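Local coordinates for protein ArCE4A (Arthrobacter sp. AW19M34-1, PDB 5LFZ) that probably removes acetyl groups from N-acetylated carbohydrates as a metal-dependent deacetylase of carbohydrate esterase family 4, at residues E95-E98 with H99-W103; P184-V187 with S188-D192. All coordinates share one frame; numbering follows the deposited sequence.

How the contacts relate
Both contacts are i to i+4 packing within a single helix, and they lie on opposite sides of the chain's centre, with nearest atoms about 27 Å apart. Contact 1 sits near the start of helix 94-112, contact 2 at the end of helix 177-192, so no element is common to both. Each is partly buried and mixes inward and outward faces. In contact 1 the outward side carries the H99 ring between the E95 carbonyl and the W103 indole, while the buried E100 binds backbone N-H groups in the loop after strand 78-81. Contact 2 turns L186, V187 and L190 onto strand 26-32; Q185 lying along the K189 chain and S188 bonded to the P184 carbonyl flank that apolar stripe.

Contact 1 of 2, residues E95-E98 with H99-W103; sequences EGIE and HEVQW
The imidazole of H99 lies over the carbonyl of E95, one turn back in the helix: E95 O stands 3.2 Å above the ring plane, offset toward the rim, while also accepting the H99 N-H (H99 N to E95 O 2.9 Å). CG of H99 sits beside its own backbone N, opposite the carbonyl carbon (chi1 -65°), which swings the ring back over the preceding turn. Its other face receives CZ2 of W103, 3.4 Å above the plane; the two ring planes are nearly parallel, the overlap is offset to the imidazole rim, and H99 CB stands over the centre of the indole. The carboxylate of E95 stays at a distance, OE1 4.2 Å from H99 NE2. In E100, CG, set beside its own backbone N by chi1 (-67°), lies 3.3 Å from G96 O; the bend at chi2 (-63°) then turns the carboxylate away from the preceding turn, and a water bridges E100 OE2 (2.9 Å) to the G96 carbonyl, the second bond weak. I97 CG2 and V101 CG2 approach loosely, 4.4 Å apart. I97 and E100 pack on L92 before helix 94-112, and E100 OE1 accepts from F84 N and D85 N in the loop after strand 78-81.

Contact 2 of 2, residues P184-V187 with S188-D192; sequences PQLV and SKLHD
This is an intrahelical contact of i to i+4 pairs in the last turns of helix 177-192, which packs against strand 26-32 of the parallel sheet and beside helix 153-163. The backbone evidence is a run of regular bonds, such as H191 N to V187 O at 2.9 Å. P184 O accepts twice, from S188 N (3.3 Å) and S188 OG (3.0 Å), the two donors arriving from opposite faces of the carbonyl plane; Q49 NE2 binds the same oxygen. The hydroxyl reaches back because OG lies beside its own backbone N (chi1 -67°). On the buried side, L186 and L190 slant across one another, their CD1 atoms 3.7 Å apart, and both rest on L29. V187 and H191 run alongside each other, with V187 CG1 3.6 Å from H191 CE1, and both touch L197. Q185 and K189 also point the same way: Q185 is fully extended, with CG opposite the backbone N (chi1 -177°), and its OE1 comes to 3.2 Å from K189 CE, a contact with carbon and not a hydrogen bond, which OE1 has elsewhere, while its NE2 donates to Q154 OE1. An alanine in place of Q185 would probably leave the Q154 oxygen without this donor and K189 CE without the amide beside it. The chemistry thus divides by face: aliphatic groups seal the helix onto the sheet, whereas the Q185 amide ties it to Q154 on helix 153-163 and the P184 carbonyl to Q49 in a loop, the S188 hydroxyl adding a weak bond there.

Contact 1 of 2, residues E95-E98 with H99-W103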
loop_
_atom_site.group_PDB
_atom_site.type_symbol
_atom_site.label_atom_id
_atom_site.label_comp_id
_atom_site.label_asym_id
_atom_site.label_seq_id
_atom_site.Cartn_x
_atom_site.Cartn_y
_atom_site.Cartn_z
ATOM N N GLU A 95 17.266 17.416 2.641
ATOM C CA GLU A 95 18.017 16.543 1.743
ATOM C C GLU A 95 17.824 15.070 2.113
ATOM O O GLU A 95 17.821 14.204 1.239
ATOM C CB GLU A 95 19.508 16.904 1.740
ATOM C CG GLU A 95 20.224 16.746 3.067
ATOM C CD GLU A 95 21.698 17.106 2.978
ATOM O OE1 GLU A 95 22.418 16.468 2.180
ATOM O OE2 GLU A 95 22.136 18.027 3.700
ATOM N N GLY A 96 17.655 14.790 3.401
ATOM C CA GLY A 96 17.377 13.435 3.848
ATOM C C GLY A 96 16.069 12.928 3.273
ATOM O O GLY A 96 15.974 11.788 2.809
ATOM N N ILE A 97 15.052 13.783 3.298
ATOM C CA ILE A 97 13.766 13.451 2.698
ATOM C C ILE A 97 13.899 13.309 1.183
ATOM O O ILE A 97 13.285 12.425 0.588
ATOM C CB ILE A 97 12.699 14.508 3.038
ATOM C CG1 ILE A 97 12.502 14.579 4.559
ATOM C CG2 ILE A 97 11.385 14.192 2.331
ATOM C CD1 ILE A 97 11.515 15.640 5.003
ATOM N N GLU A 98 14.708 14.170 0.566
ATOM C CA GLU A 98 14.986 14.070 -0.869
ATOM C C GLU A 98 15.550 12.704 -1.240
ATOM O O GLU A 98 15.119 12.092 -2.214
ATOM C CB GLU A 98 15.970 15.153 -1.321
ATOM C CG GLU A 98 15.392 16.545 -1.427
ATOM C CD GLU A 98 16.451 17.579 -1.774
ATOM O OE1 GLU A 98 17.572 17.181 -2.168
ATOM O OE2 GLU A 98 16.162 18.788 -1.657
ATOM N N HIS A 99 16.524 12.240 -0.462
ATOM C CA HIS A 99 17.126 10.930 -0.687
ATOM C C HIS A 99 16.092 9.813 -0.586
ATOM O O HIS A 99 16.013 8.959 -1.460
ATOM C CB HIS A 99 18.259 10.674 0.306
ATOM C CG HIS A 99 19.422 11.602 0.144
ATOM N ND1 HIS A 99 19.733 12.200 -1.059
ATOM C CD2 HIS A 99 20.354 12.032 1.028
ATOM C CE1 HIS A 99 20.801 12.961 -0.909
ATOM N NE2 HIS A 99 21.199 12.876 0.349
ATOM N N GLU A 100 15.298 9.822 0.481
ATOM C CA GLU A 100 14.296 8.782 0.692
ATOM C C GLU A 100 13.315 8.687 -0.475
ATOM O O GLU A 100 12.960 7.594 -0.911
ATOM C CB GLU A 100 13.528 9.031 1.988
ATOM C CG GLU A 100 14.363 8.894 3.253
ATOM C CD GLU A 100 14.908 7.494 3.447
ATOM O OE1 GLU A 100 14.288 6.532 2.948
ATOM O OE2 GLU A 100 15.958 7.356 4.111
ATOM N N VAL A 101 12.874 9.834 -0.973
ATOM C CA VAL A 101 11.966 9.857 -2.113
ATOM C C VAL A 101 12.675 9.420 -3.399
ATOM O O VAL A 101 12.252 8.478 -4.077
ATOM C CB VAL A 101 11.362 11.262 -2.317
ATOM C CG1 VAL A 101 10.620 11.342 -3.645
ATOM C CG2 VAL A 101 10.442 11.620 -1.149
ATOM N N GLN A 102 13.762 10.110 -3.726
ATOM C CA GLN A 102 14.429 9.914 -5.007
ATOM C C GLN A 102 15.105 8.558 -5.151
ATOM O O GLN A 102 15.094 7.981 -6.236
ATOM C CB GLN A 102 15.449 11.020 -5.239
ATOM C CG GLN A 102 14.822 12.385 -5.392
ATOM C CD GLN A 102 15.850 13.463 -5.607
ATOM O OE1 GLN A 102 17.009 13.176 -5.909
ATOM N NE2 GLN A 102 15.438 14.717 -5.451
ATOM N N TRP A 103 15.685 8.039 -4.071
ATOM C CA TRP A 103 16.316 6.722 -4.143
ATOM C C TRP A 103 15.275 5.633 -4.368
ATOM O O TRP A 103 15.544 4.644 -5.043
ATOM C CB TRP A 103 17.111 6.409 -2.875
ATOM C CG TRP A 103 18.300 7.280 -2.657
ATOM C CD1 TRP A 103 18.866 8.140 -3.549
ATOM C CD2 TRP A 103 19.075 7.377 -1.458
ATOM N NE1 TRP A 103 19.949 8.768 -2.980
ATOM C CE2 TRP A 103 20.098 8.316 -1.695
ATOM C CE3 TRP A 103 19.003 6.760 -0.205
ATOM C CZ2 TRP A 103 21.041 8.652 -0.728
ATOM C CZ3 TRP A 103 19.941 7.096 0.755
ATOM C CH2 TRP A 103 20.946 8.031 0.488
HETATM O O HOH W 1 17.942 9.432 4.448
#

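Contact 2 of 2, residues P184-V187 with S188-D192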
loop_
_atom_site.group_PDB
_atom_site.type_symbol
_atom_site.label_atom_id
_atom_site.label_comp_id
_atom_site.label_asym_id
_atom_site.label_seq_id
_atom_site.Cartn_x
_atom_site.Cartn_y
_atom_site.Cartn_z
ATOM N N PRO A 184 -6.509 -15.051 1.278
ATOM C CA PRO A 184 -7.628 -15.783 0.676
ATOM C C PRO A 184 -8.931 -15.572 1.436
ATOM O O PRO A 184 -9.966 -15.307 0.828
ATOM C CB PRO A 184 -7.179 -17.244 0.758
ATOM C CG PRO A 184 -5.702 -17.168 0.760
ATOM C CD PRO A 184 -5.377 -15.951 1.563
ATOM N N GLN A 185 -8.868 -15.661 2.758
ATOM C CA GLN A 185 -10.050 -15.465 3.582
ATOM C C GLN A 185 -10.504 -14.002 3.614
ATOM O O GLN A 185 -11.706 -13.713 3.585
ATOM C CB GLN A 185 -9.784 -15.964 5.005
ATOM C CG GLN A 185 -10.985 -15.867 5.915
ATOM C CD GLN A 185 -10.702 -16.362 7.323
ATOM O OE1 GLN A 185 -11.601 -16.424 8.160
ATOM N NE2 GLN A 185 -9.446 -16.715 7.590
ATOM N N LEU A 186 -9.548 -13.083 3.681
ATOM C CA LEU A 186 -9.872 -11.662 3.776
ATOM C C LEU A 186 -10.630 -11.189 2.532
ATOM O O LEU A 186 -11.638 -10.487 2.634
ATOM C CB LEU A 186 -8.603 -10.832 3.978
ATOM C CG LEU A 186 -8.874 -9.326 4.028
ATOM C CD1 LEU A 186 -9.932 -9.022 5.076
ATOM C CD2 LEU A 186 -7.607 -8.542 4.304
ATOM N N VAL A 187 -10.148 -11.588 1.360
ATOM C CA VAL A 187 -10.806 -11.225 0.111
ATOM C C VAL A 187 -12.215 -11.816 0.045
ATOM O O VAL A 187 -13.175 -11.117 -0.284
ATOM C CB VAL A 187 -9.991 -11.691 -1.101
ATOM C CG1 VAL A 187 -10.754 -11.439 -2.391
ATOM C CG2 VAL A 187 -8.653 -10.980 -1.127
ATOM N N SER A 188 -12.331 -13.102 0.363
ATOM C CA SER A 188 -13.626 -13.778 0.345
ATOM C C SER A 188 -14.636 -13.065 1.234
ATOM O O SER A 188 -15.766 -12.806 0.822
ATOM C CB SER A 188 -13.487 -15.233 0.797
ATOM O OG SER A 188 -12.734 -15.981 -0.140
ATOM N N LYS A 189 -14.219 -12.742 2.452
ATOM C CA LYS A 189 -15.121 -12.102 3.400
ATOM C C LYS A 189 -15.459 -10.661 3.021
ATOM O O LYS A 189 -16.592 -10.226 3.217
ATOM C CB LYS A 189 -14.531 -12.151 4.811
ATOM C CG LYS A 189 -14.706 -13.518 5.476
ATOM C CD LYS A 189 -14.096 -13.564 6.863
ATOM C CE LYS A 189 -14.330 -14.915 7.518
ATOM N NZ LYS A 189 -15.766 -15.141 7.826
ATOM N N LEU A 190 -14.500 -9.920 2.471
ATOM C CA LEU A 190 -14.797 -8.554 2.046
ATOM C C LEU A 190 -15.768 -8.565 0.864
ATOM O O LEU A 190 -16.695 -7.755 0.803
ATOM C CB LEU A 190 -13.511 -7.797 1.687
ATOM C CG LEU A 190 -12.667 -7.368 2.893
ATOM C CD1 LEU A 190 -11.313 -6.856 2.434
ATOM C CD2 LEU A 190 -13.400 -6.316 3.729
ATOM N N HIS A 191 -15.568 -9.494 -0.066
ATOM C CA HIS A 191 -16.527 -9.680 -1.151
ATOM C C HIS A 191 -17.905 -10.056 -0.619
ATOM O O HIS A 191 -18.917 -9.502 -1.042
ATOM C CB HIS A 191 -16.045 -10.755 -2.120
ATOM C CG HIS A 191 -15.009 -10.278 -3.087
ATOM N ND1 HIS A 191 -14.206 -11.140 -3.802
ATOM C CD2 HIS A 191 -14.649 -9.027 -3.464
ATOM C CE1 HIS A 191 -13.398 -10.442 -4.580
ATOM N NE2 HIS A 191 -13.644 -9.158 -4.391
ATOM N N ASP A 192 -17.942 -11.004 0.310
ATOM C CA ASP A 192 -19.209 -11.465 0.855
ATOM C C ASP A 192 -19.895 -10.345 1.639
ATOM O O ASP A 192 -21.114 -10.336 1.789
ATOM C CB ASP A 192 -18.995 -12.688 1.743
ATOM C CG ASP A 192 -20.291 -13.370 2.105
ATOM O OD1 ASP A 192 -21.219 -13.372 1.272
ATOM O OD2 ASP A 192 -20.386 -13.912 3.220
#